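Local atomic coordinates of probable endoglucanase (Gluconacetobacter xylinus, PDB entry 1WZZ), a protein that hydrolyses internal beta-1,4-glucosidic linkages of carboxymethyl-cellulose and related beta-glucans as a secreted family 8 endoglucanase. Residues Pro16-Gln21 with Leu323-Arg328; Arg27-Arg32 with Asp310-Tyr315; Ala268-Gly273 with Gly280-Tyr285. One frame throughout, in Å; residues are numbered along the deposited sequence.

Contact 1 of 3, residues Pro16-Gln21 with Leu323-Arg328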
loop_
_atom_site.group_PDB
_atom_site.type_symbol
_atom_site.label_atom_id
_atom_site.label_comp_id
_atom_site.label_asym_id
_atom_site.label_seq_id
_atom_site.Cartn_x
_atom_site.Cartn_y
_atom_site.Cartn_z
ATOM N N PRO A 16 0.715 13.624 19.428
ATOM C CA PRO A 16 0.692 14.478 18.236
ATOM C C PRO A 16 1.990 14.485 17.410
ATOM O O PRO A 16 1.949 14.621 16.180
ATOM C CB PRO A 16 0.353 15.849 18.818
ATOM C CG PRO A 16 -0.592 15.482 19.939
ATOM C CD PRO A 16 0.149 14.333 20.593
ATOM N N ASP A 17 3.128 14.320 18.080
ATOM C CA ASP A 17 4.430 14.321 17.412
ATOM C C ASP A 17 4.975 12.905 17.179
ATOM O O ASP A 17 6.140 12.727 16.816
ATOM C CB ASP A 17 5.432 15.105 18.244
ATOM C CG ASP A 17 5.790 14.395 19.523
ATOM O OD1 ASP A 17 4.868 13.854 20.174
ATOM O OD2 ASP A 17 6.987 14.377 19.884
ATOM N N ALA A 18 4.134 11.898 17.383
ATOM C CA ALA A 18 4.579 10.522 17.198
ATOM C C ALA A 18 5.020 10.263 15.765
ATOM O O ALA A 18 6.024 9.601 15.528
ATOM C CB ALA A 18 3.455 9.551 17.587
ATOM N N VAL A 19 4.279 10.776 14.790
ATOM C CA VAL A 19 4.703 10.542 13.414
ATOM C C VAL A 19 6.084 11.159 13.150
ATOM O O VAL A 19 6.955 10.536 12.540
ATOM C CB VAL A 19 3.676 11.116 12.424
ATOM C CG1 VAL A 19 4.248 11.108 11.021
ATOM C CG2 VAL A 19 2.391 10.281 12.491
ATOM N N ALA A 20 6.293 12.384 13.609
ATOM C CA ALA A 20 7.586 13.004 13.364
ATOM C C ALA A 20 8.713 12.210 14.022
ATOM O O ALA A 20 9.803 12.080 13.461
ATOM C CB ALA A 20 7.580 14.435 13.873
ATOM N N GLN A 21 8.467 11.681 15.210
ATOM C CA GLN A 21 9.513 10.920 15.889
ATOM C C GLN A 21 9.862 9.622 15.189
ATOM O O GLN A 21 11.038 9.241 15.105
ATOM C CB GLN A 21 9.092 10.649 17.325
ATOM C CG GLN A 21 8.925 11.957 18.069
ATOM C CD GLN A 21 8.627 11.743 19.507
ATOM O OE1 GLN A 21 7.853 10.861 19.853
ATOM N NE2 GLN A 21 9.229 12.562 20.371
ATOM N N LEU A 323 3.471 3.365 8.536
ATOM C CA LEU A 323 2.229 3.552 7.788
ATOM C C LEU A 323 1.048 3.527 8.763
ATOM O O LEU A 323 0.079 4.278 8.621
ATOM C CB LEU A 323 2.099 2.445 6.752
ATOM C CG LEU A 323 0.975 2.600 5.736
ATOM C CD1 LEU A 323 1.254 3.852 4.848
ATOM C CD2 LEU A 323 0.905 1.334 4.907
ATOM N N VAL A 324 1.109 2.649 9.771
ATOM C CA VAL A 324 0.044 2.592 10.757
ATOM C C VAL A 324 0.008 3.889 11.593
ATOM O O VAL A 324 -1.072 4.392 11.940
ATOM C CB VAL A 324 0.213 1.357 11.700
ATOM C CG1 VAL A 324 -0.831 1.415 12.823
ATOM C CG2 VAL A 324 0.041 0.045 10.887
ATOM N N TYR A 325 1.175 4.427 11.944
ATOM C CA TYR A 325 1.179 5.694 12.688
ATOM C C TYR A 325 0.468 6.783 11.870
ATOM O O TYR A 325 -0.259 7.606 12.427
ATOM C CB TYR A 325 2.615 6.150 12.994
ATOM C CG TYR A 325 3.204 5.534 14.247
ATOM C CD1 TYR A 325 3.217 6.237 15.455
ATOM C CD2 TYR A 325 3.780 4.273 14.211
ATOM C CE1 TYR A 325 3.804 5.683 16.604
ATOM C CE2 TYR A 325 4.366 3.702 15.357
ATOM C CZ TYR A 325 4.372 4.416 16.534
ATOM O OH TYR A 325 4.961 3.833 17.641
ATOM N N ILE A 326 0.670 6.776 10.556
ATOM C CA ILE A 326 0.020 7.789 9.703
ATOM C C ILE A 326 -1.489 7.562 9.711
ATOM O O ILE A 326 -2.273 8.506 9.863
ATOM C CB ILE A 326 0.500 7.709 8.238
ATOM C CG1 ILE A 326 2.027 7.746 8.154
ATOM C CG2 ILE A 326 -0.162 8.863 7.406
ATOM C CD1 ILE A 326 2.633 8.939 8.782
ATOM N N ALA A 327 -1.905 6.305 9.539
ATOM C CA ALA A 327 -3.317 5.972 9.512
ATOM C C ALA A 327 -3.990 6.391 10.790
ATOM O O ALA A 327 -5.068 6.959 10.768
ATOM C CB ALA A 327 -3.510 4.453 9.305
ATOM N N ARG A 328 -3.349 6.087 11.913
ATOM C CA ARG A 328 -3.923 6.441 13.198
ATOM C C ARG A 328 -4.030 7.947 13.344
ATOM O O ARG A 328 -5.062 8.450 13.786
ATOM C CB ARG A 328 -3.081 5.848 14.334
ATOM C CG ARG A 328 -3.653 6.095 15.721
ATOM C CD ARG A 328 -2.714 5.550 16.804
ATOM N NE ARG A 328 -1.419 6.242 16.782
ATOM C CZ ARG A 328 -0.486 6.123 17.724
ATOM N NH1 ARG A 328 0.664 6.780 17.613
ATOM N NH2 ARG A 328 -0.713 5.355 18.784
#

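Contact 2 of 3, residues Arg27-Arg32 with Asp310-Tyr315. With SO4 (sulfate ion), chain B.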
loop_
_atom_site.group_PDB
_atom_site.type_symbol
_atom_site.label_atom_id
_atom_site.label_comp_id
_atom_site.label_asym_id
_atom_site.label_seq_id
_atom_site.Cartn_x
_atom_site.Cartn_y
_atom_site.Cartn_z
ATOM N N ARG A 27 14.048 7.882 8.490
ATOM C CA ARG A 27 14.932 8.733 7.689
ATOM C C ARG A 27 16.411 8.404 7.964
ATOM O O ARG A 27 17.243 8.258 7.061
ATOM C CB ARG A 27 14.625 10.188 8.036
ATOM C CG ARG A 27 15.478 11.259 7.313
ATOM C CD ARG A 27 15.099 12.683 7.757
ATOM N NE ARG A 27 15.269 12.904 9.201
ATOM C CZ ARG A 27 14.781 13.945 9.887
ATOM N NH1 ARG A 27 14.074 14.897 9.280
ATOM N NH2 ARG A 27 15.000 14.039 11.198
ATOM N N ALA A 28 16.731 8.261 9.235
ATOM C CA ALA A 28 18.099 7.970 9.612
ATOM C C ALA A 28 18.575 6.654 9.037
ATOM O O ALA A 28 19.715 6.540 8.574
ATOM C CB ALA A 28 18.197 7.949 11.126
ATOM N N LYS A 29 17.688 5.662 9.046
ATOM C CA LYS A 29 18.029 4.339 8.579
ATOM C C LYS A 29 17.979 4.121 7.084
ATOM O O LYS A 29 18.844 3.443 6.525
ATOM C CB LYS A 29 17.096 3.289 9.208
ATOM C CG LYS A 29 17.279 3.051 10.707
ATOM C CD LYS A 29 16.324 1.985 11.215
ATOM C CE LYS A 29 16.607 1.659 12.682
ATOM N NZ LYS A 29 15.611 0.702 13.211
ATOM N N TYR A 30 16.978 4.710 6.434
ATOM C CA TYR A 30 16.756 4.396 5.026
ATOM C C TYR A 30 16.838 5.459 3.944
ATOM O O TYR A 30 16.771 5.115 2.758
ATOM C CB TYR A 30 15.375 3.716 4.918
ATOM C CG TYR A 30 15.179 2.592 5.916
ATOM C CD1 TYR A 30 14.221 2.680 6.920
ATOM C CD2 TYR A 30 15.977 1.450 5.862
ATOM C CE1 TYR A 30 14.062 1.649 7.859
ATOM C CE2 TYR A 30 15.822 0.423 6.790
ATOM C CZ TYR A 30 14.869 0.529 7.775
ATOM O OH TYR A 30 14.704 -0.529 8.645
ATOM N N LEU A 31 16.965 6.725 4.319
ATOM C CA LEU A 31 17.012 7.779 3.309
ATOM C C LEU A 31 18.434 8.208 2.982
ATOM O O LEU A 31 19.160 8.676 3.863
ATOM C CB LEU A 31 16.202 8.990 3.782
ATOM C CG LEU A 31 16.223 10.174 2.809
ATOM C CD1 LEU A 31 15.738 9.709 1.434
ATOM C CD2 LEU A 31 15.359 11.305 3.331
ATOM N N ARG A 32 18.836 8.013 1.730
ATOM C CA ARG A 32 20.180 8.433 1.275
ATOM C C ARG A 32 20.120 9.912 0.910
ATOM O O ARG A 32 19.056 10.442 0.581
ATOM C CB ARG A 32 20.605 7.630 0.043
ATOM C CG ARG A 32 20.868 6.161 0.310
ATOM C CD ARG A 32 22.005 5.996 1.302
ATOM N NE ARG A 32 22.314 4.589 1.528
ATOM C CZ ARG A 32 22.990 3.822 0.675
ATOM N NH1 ARG A 32 23.442 4.329 -0.465
ATOM N NH2 ARG A 32 23.197 2.545 0.957
ATOM N N ASP A 310 12.650 1.971 16.444
ATOM C CA ASP A 310 13.968 1.665 16.960
ATOM C C ASP A 310 14.098 0.160 17.233
ATOM O O ASP A 310 15.208 -0.348 17.405
ATOM C CB ASP A 310 14.273 2.500 18.213
ATOM C CG ASP A 310 13.158 2.480 19.236
ATOM O OD1 ASP A 310 12.003 2.814 18.893
ATOM O OD2 ASP A 310 13.446 2.154 20.413
ATOM N N HIS A 311 12.967 -0.544 17.228
ATOM C CA HIS A 311 12.929 -1.987 17.440
ATOM C C HIS A 311 12.605 -2.761 16.165
ATOM O O HIS A 311 12.467 -3.986 16.204
ATOM C CB HIS A 311 11.894 -2.336 18.513
ATOM C CG HIS A 311 12.228 -1.775 19.857
ATOM N ND1 HIS A 311 11.335 -1.034 20.602
ATOM C CD2 HIS A 311 13.395 -1.758 20.543
ATOM C CE1 HIS A 311 11.940 -0.580 21.684
ATOM N NE2 HIS A 311 13.190 -1.004 21.672
ATOM N N ALA A 312 12.479 -2.052 15.037
ATOM C CA ALA A 312 12.142 -2.691 13.772
ATOM C C ALA A 312 13.252 -3.624 13.310
ATOM O O ALA A 312 14.425 -3.226 13.226
ATOM C CB ALA A 312 11.892 -1.616 12.689
ATOM N N PRO A 313 12.901 -4.866 12.962
ATOM C CA PRO A 313 13.933 -5.819 12.521
ATOM C C PRO A 313 14.446 -5.584 11.127
ATOM O O PRO A 313 15.559 -5.999 10.787
ATOM C CB PRO A 313 13.244 -7.176 12.675
ATOM C CG PRO A 313 11.769 -6.834 12.429
ATOM C CD PRO A 313 11.603 -5.540 13.186
ATOM N N ASP A 314 13.637 -4.918 10.305
ATOM C CA ASP A 314 14.033 -4.640 8.941
ATOM C C ASP A 314 13.184 -3.544 8.341
ATOM O O ASP A 314 12.252 -3.036 8.979
ATOM C CB ASP A 314 13.933 -5.898 8.066
ATOM C CG ASP A 314 12.533 -6.526 8.055
ATOM O OD1 ASP A 314 11.546 -5.894 8.489
ATOM O OD2 ASP A 314 12.420 -7.688 7.585
ATOM N N TYR A 315 13.533 -3.174 7.112
ATOM C CA TYR A 315 12.816 -2.146 6.390
ATOM C C TYR A 315 11.321 -2.442 6.269
ATOM O O TYR A 315 10.477 -1.588 6.532
ATOM C CB TYR A 315 13.408 -1.988 4.987
ATOM C CG TYR A 315 12.557 -1.119 4.119
ATOM C CD1 TYR A 315 11.492 -1.653 3.379
ATOM C CD2 TYR A 315 12.735 0.260 4.116
ATOM C CE1 TYR A 315 10.630 -0.835 2.678
ATOM C CE2 TYR A 315 11.879 1.088 3.426
ATOM C CZ TYR A 315 10.829 0.542 2.706
ATOM O OH TYR A 315 9.992 1.362 1.994
HETATM S S SO4 B . 22.893 6.534 -3.627
HETATM O O1 SO4 B . 21.422 6.682 -3.623
HETATM O O2 SO4 B . 23.254 5.110 -3.745
HETATM O O3 SO4 B . 23.440 7.056 -2.365
HETATM O O4 SO4 B . 23.428 7.302 -4.766
#

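Contact 3 of 3, residues Ala268-Gly273 with Gly280-Tyr285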
loop_
_atom_site.group_PDB
_atom_site.type_symbol
_atom_site.label_atom_id
_atom_site.label_comp_id
_atom_site.label_asym_id
_atom_site.label_seq_id
_atom_site.Cartn_x
_atom_site.Cartn_y
_atom_site.Cartn_z
ATOM N N ALA A 268 -1.092 -11.003 20.568
ATOM C CA ALA A 268 0.078 -10.200 20.206
ATOM C C ALA A 268 1.439 -10.864 20.072
ATOM O O ALA A 268 2.317 -10.326 19.406
ATOM C CB ALA A 268 0.199 -9.018 21.188
ATOM N N ASN A 269 1.653 -12.007 20.723
ATOM C CA ASN A 269 2.949 -12.644 20.637
ATOM C C ASN A 269 2.992 -13.815 19.680
ATOM O O ASN A 269 3.990 -14.546 19.660
ATOM C CB ASN A 269 3.377 -13.107 22.040
ATOM C CG ASN A 269 3.334 -11.977 23.056
ATOM O OD1 ASN A 269 3.890 -10.902 22.825
ATOM N ND2 ASN A 269 2.678 -12.218 24.194
ATOM N N ALA A 270 1.948 -13.991 18.857
ATOM C CA ALA A 270 1.939 -15.147 17.968
ATOM C C ALA A 270 1.279 -14.869 16.621
ATOM O O ALA A 270 0.780 -15.772 15.951
ATOM C CB ALA A 270 1.213 -16.306 18.663
ATOM N N LEU A 271 1.263 -13.613 16.198
ATOM C CA LEU A 271 0.636 -13.358 14.897
ATOM C C LEU A 271 1.436 -14.029 13.791
ATOM O O LEU A 271 2.677 -14.027 13.793
ATOM C CB LEU A 271 0.573 -11.851 14.629
ATOM C CG LEU A 271 -0.295 -11.069 15.607
ATOM C CD1 LEU A 271 -0.152 -9.581 15.254
ATOM C CD2 LEU A 271 -1.749 -11.482 15.492
ATOM N N PRO A 272 0.747 -14.615 12.799
ATOM C CA PRO A 272 1.470 -15.282 11.706
ATOM C C PRO A 272 1.918 -14.319 10.575
ATOM O O PRO A 272 1.208 -13.365 10.252
ATOM C CB PRO A 272 0.443 -16.319 11.214
ATOM C CG PRO A 272 -0.841 -15.581 11.370
ATOM C CD PRO A 272 -0.691 -14.921 12.762
ATOM N N GLY A 273 3.078 -14.594 9.982
ATOM C CA GLY A 273 3.573 -13.802 8.861
ATOM C C GLY A 273 2.749 -14.156 7.630
ATOM O O GLY A 273 2.606 -13.352 6.695
ATOM N N GLY A 280 -5.179 -23.590 5.914
ATOM C CA GLY A 280 -5.218 -23.077 7.269
ATOM C C GLY A 280 -3.842 -23.091 7.925
ATOM O O GLY A 280 -3.717 -22.593 9.036
ATOM N N ALA A 281 -2.827 -23.629 7.243
ATOM C CA ALA A 281 -1.463 -23.699 7.782
ATOM C C ALA A 281 -0.917 -22.300 7.961
ATOM O O ALA A 281 -1.320 -21.378 7.247
ATOM C CB ALA A 281 -0.551 -24.450 6.849
ATOM N N ARG A 282 -0.006 -22.147 8.911
ATOM C CA ARG A 282 0.586 -20.823 9.136
ATOM C C ARG A 282 2.098 -20.883 9.000
ATOM O O ARG A 282 2.728 -21.971 8.970
ATOM C CB ARG A 282 0.249 -20.309 10.537
ATOM C CG ARG A 282 0.903 -21.179 11.626
ATOM C CD ARG A 282 0.944 -20.468 12.975
ATOM N NE ARG A 282 1.965 -19.416 12.976
ATOM C CZ ARG A 282 2.024 -18.436 13.889
ATOM N NH1 ARG A 282 2.982 -17.512 13.805
ATOM N NH2 ARG A 282 1.161 -18.390 14.897
ATOM N N SER A 283 2.704 -19.702 8.947
ATOM C CA SER A 283 4.144 -19.589 8.821
ATOM C C SER A 283 4.803 -20.165 10.064
ATOM O O SER A 283 4.280 -20.026 11.169
ATOM C CB SER A 283 4.547 -18.116 8.690
ATOM O OG SER A 283 3.996 -17.349 9.772
ATOM N N PRO A 284 5.951 -20.827 9.898
ATOM C CA PRO A 284 6.674 -21.400 11.045
ATOM C C PRO A 284 7.514 -20.321 11.754
ATOM O O PRO A 284 8.615 -20.562 12.238
ATOM C CB PRO A 284 7.518 -22.503 10.403
ATOM C CG PRO A 284 7.893 -21.878 9.077
ATOM C CD PRO A 284 6.575 -21.220 8.622
ATOM N N TYR A 285 6.999 -19.089 11.736
ATOM C CA TYR A 285 7.620 -17.969 12.418
ATOM C C TYR A 285 6.522 -16.941 12.671
ATOM O O TYR A 285 5.446 -17.046 12.101
ATOM C CB TYR A 285 8.735 -17.351 11.572
ATOM C CG TYR A 285 8.338 -16.965 10.180
ATOM C CD1 TYR A 285 8.571 -17.827 9.117
ATOM C CD2 TYR A 285 7.752 -15.716 9.914
ATOM C CE1 TYR A 285 8.238 -17.467 7.818
ATOM C CE2 TYR A 285 7.413 -15.352 8.615
ATOM C CZ TYR A 285 7.664 -16.231 7.577
ATOM O OH TYR A 285 7.381 -15.873 6.288
#

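Contact 1 of 3, residues Pro16-Gln21 with Leu323-Arg328
Val19, at the start of helix 18-30, packs against Tyr325 and Ile326 of helix 315-331, and in doing so joins the first and last helices of the (alpha/alpha)6 barrel that family 8 glycosidases share. This is mostly a contact of methyl and methylene groups; no hydrogen bond crosses between the two segments, and the closest pair of CA atoms is that of Val19 and Tyr325, 6.0 Å apart.

Val19 chi1 (169°) swings CG1 to the side of the carbonyl carbon, from where it meets Ile326 CD1 at 3.5 Å. CG1 makes the closer approach to that atom, while CG2 lies between it and the backbone of the other helix and rests 3.8 Å from Tyr325 O. CG2 also comes within 4.2 Å of Tyr325 CB, so the valine sits against the root of the tyrosine side chain. The Val19 and Ile326 side chains cross at about a right angle. Ser60 of helix 48-61 touches both of them, which brings a third helix to this spot.

Ala18, one residue earlier, adds a further methyl contact. Its CB points at the opposing helix and meets the Tyr325 ring at the rim, close to the ring plane, 3.9 Å from CD1. The far end of that ring is fixed elsewhere, since Tyr325 OH is hydrogen-bonded to Pro307 O in the loop ahead of the last helix; the phenol thus spans from the helix pair to that loop.

Arg328 completes the patch. Its chain leaves the helix extended and then bends at chi3 (63°), which carries the guanidinium back toward helix 18-30, where Ala18 CB sits at the edge of the group, near its plane, 3.9 Å from Arg328 NH1.

Contact 2 of 3, residues Arg27-Arg32 with Asp310-Tyr315
Tyr30 turns its CG anti to its own carbonyl carbon (chi1 -49°), while Tyr315 holds CG anti to the backbone N (chi1 170°), and these two choices set the rings against each other as a T-shaped pair. The edge of Tyr315 is directed at the face of Tyr30, with centroids 5.1 Å apart and planes at 83°. Tyr315 CD2 stands over the middle of the Tyr30 ring, 3.8 Å from its CG, and Lys29 CB covers the opposite face. The phenol end of Tyr30 reaches the backbone where helix 315-331 begins: OH is 3.4 Å from Tyr315 CA, but its angle to Tyr315 N is too poor for a hydrogen bond.

Beside the rings, the extended chain of Lys29 carries NZ past Ala312 to a hydrogen bond with Leu309 O. Asp314 caps the new helix through OD1 to Ser317 N. Beyond the end of helix 18-30, Arg32 NH1 makes a weak hydrogen bond to a sulfate ion, probably from the crystallisation liquor, which Ser34 and Arg36 also bind.

The Tyr315 side chain lies about 6 Å from that of Glu49, the proton donor by similarity. With no hydrogen bond between the segments, edge-to-face ring packing probably helps orient Tyr315 there.

Contact 3 of 3, residues Ala268-Gly273 with Gly280-Tyr285
Tyr285 O is gripped by two side chains of its own segment, Ser283 OG at 2.8 Å and Arg282 NH1 at 3.0 Å, and the same two side chains reach over to bind 268-273. The donors come to this carbonyl from opposite faces of its plane: the serine is tilted by 23°, whereas the arginine stands well above the plane, away from the lone-pair directions. The result is a compact polar cluster that ties together the two loops flanking the short strand 275-276.

Arg282 carries most of the contact. Its NE binds Ser283 O, 3.0 Å away, in the planes of both the guanidinium and the carbonyl, which helps to fix the rotation of the flat group. From there NH2 extends across to Ala270 O at 2.8 Å, somewhat bent at 145° and tilted from the guanidinium plane. One face of the guanidinium lies against Pro272, whose CB is 3.8 Å from CZ, placed toward the rim of the group. The chain bends at chi3 (-74°) to lay it there, and Phe266 of helix 253-266 touches both the arginine and the proline.

Ser283 makes the second link: its OG accepts the hydrogen bond from Gly273 N at 2.9 Å while giving its own proton to Tyr285 O. Gly273 lies close to the neighbouring aromatic, its CA 4.1 Å from Tyr285 CE2. That ring has Ser283 CB over the centre of one face, and its hydroxyl is hydrogen-bonded to Tyr236.

All three guanidinium nitrogens therefore meet backbone carbonyls. With no carboxylate among these partners, the positive charge is probably stabilised by the negative ends of three carbonyl dipoles, and side-chain bonds to backbone atoms supply the hydrogen bonds that cross between these two irregular segments.

Overall arrangement
Contacts 1 and 2 sit along the same pair of chain ends: both use helix 18-30, near its start in contact 1 and near its end in contact 2, against helix 315-331 and the loop leading into it. Their centres are 15 Å apart, and together they set the first and last helices of the chain side by side, consistent with closure of the (alpha/alpha)6 barrel. Contact 2 lies within the span of chain bridged by contact 1, and contact 3 within both. That third contact, between 268-273 and 280-285, is local in sequence and lies away from the annotated sites, its centre 26 Å from that of contact 1 and 24 Å from that of contact 2.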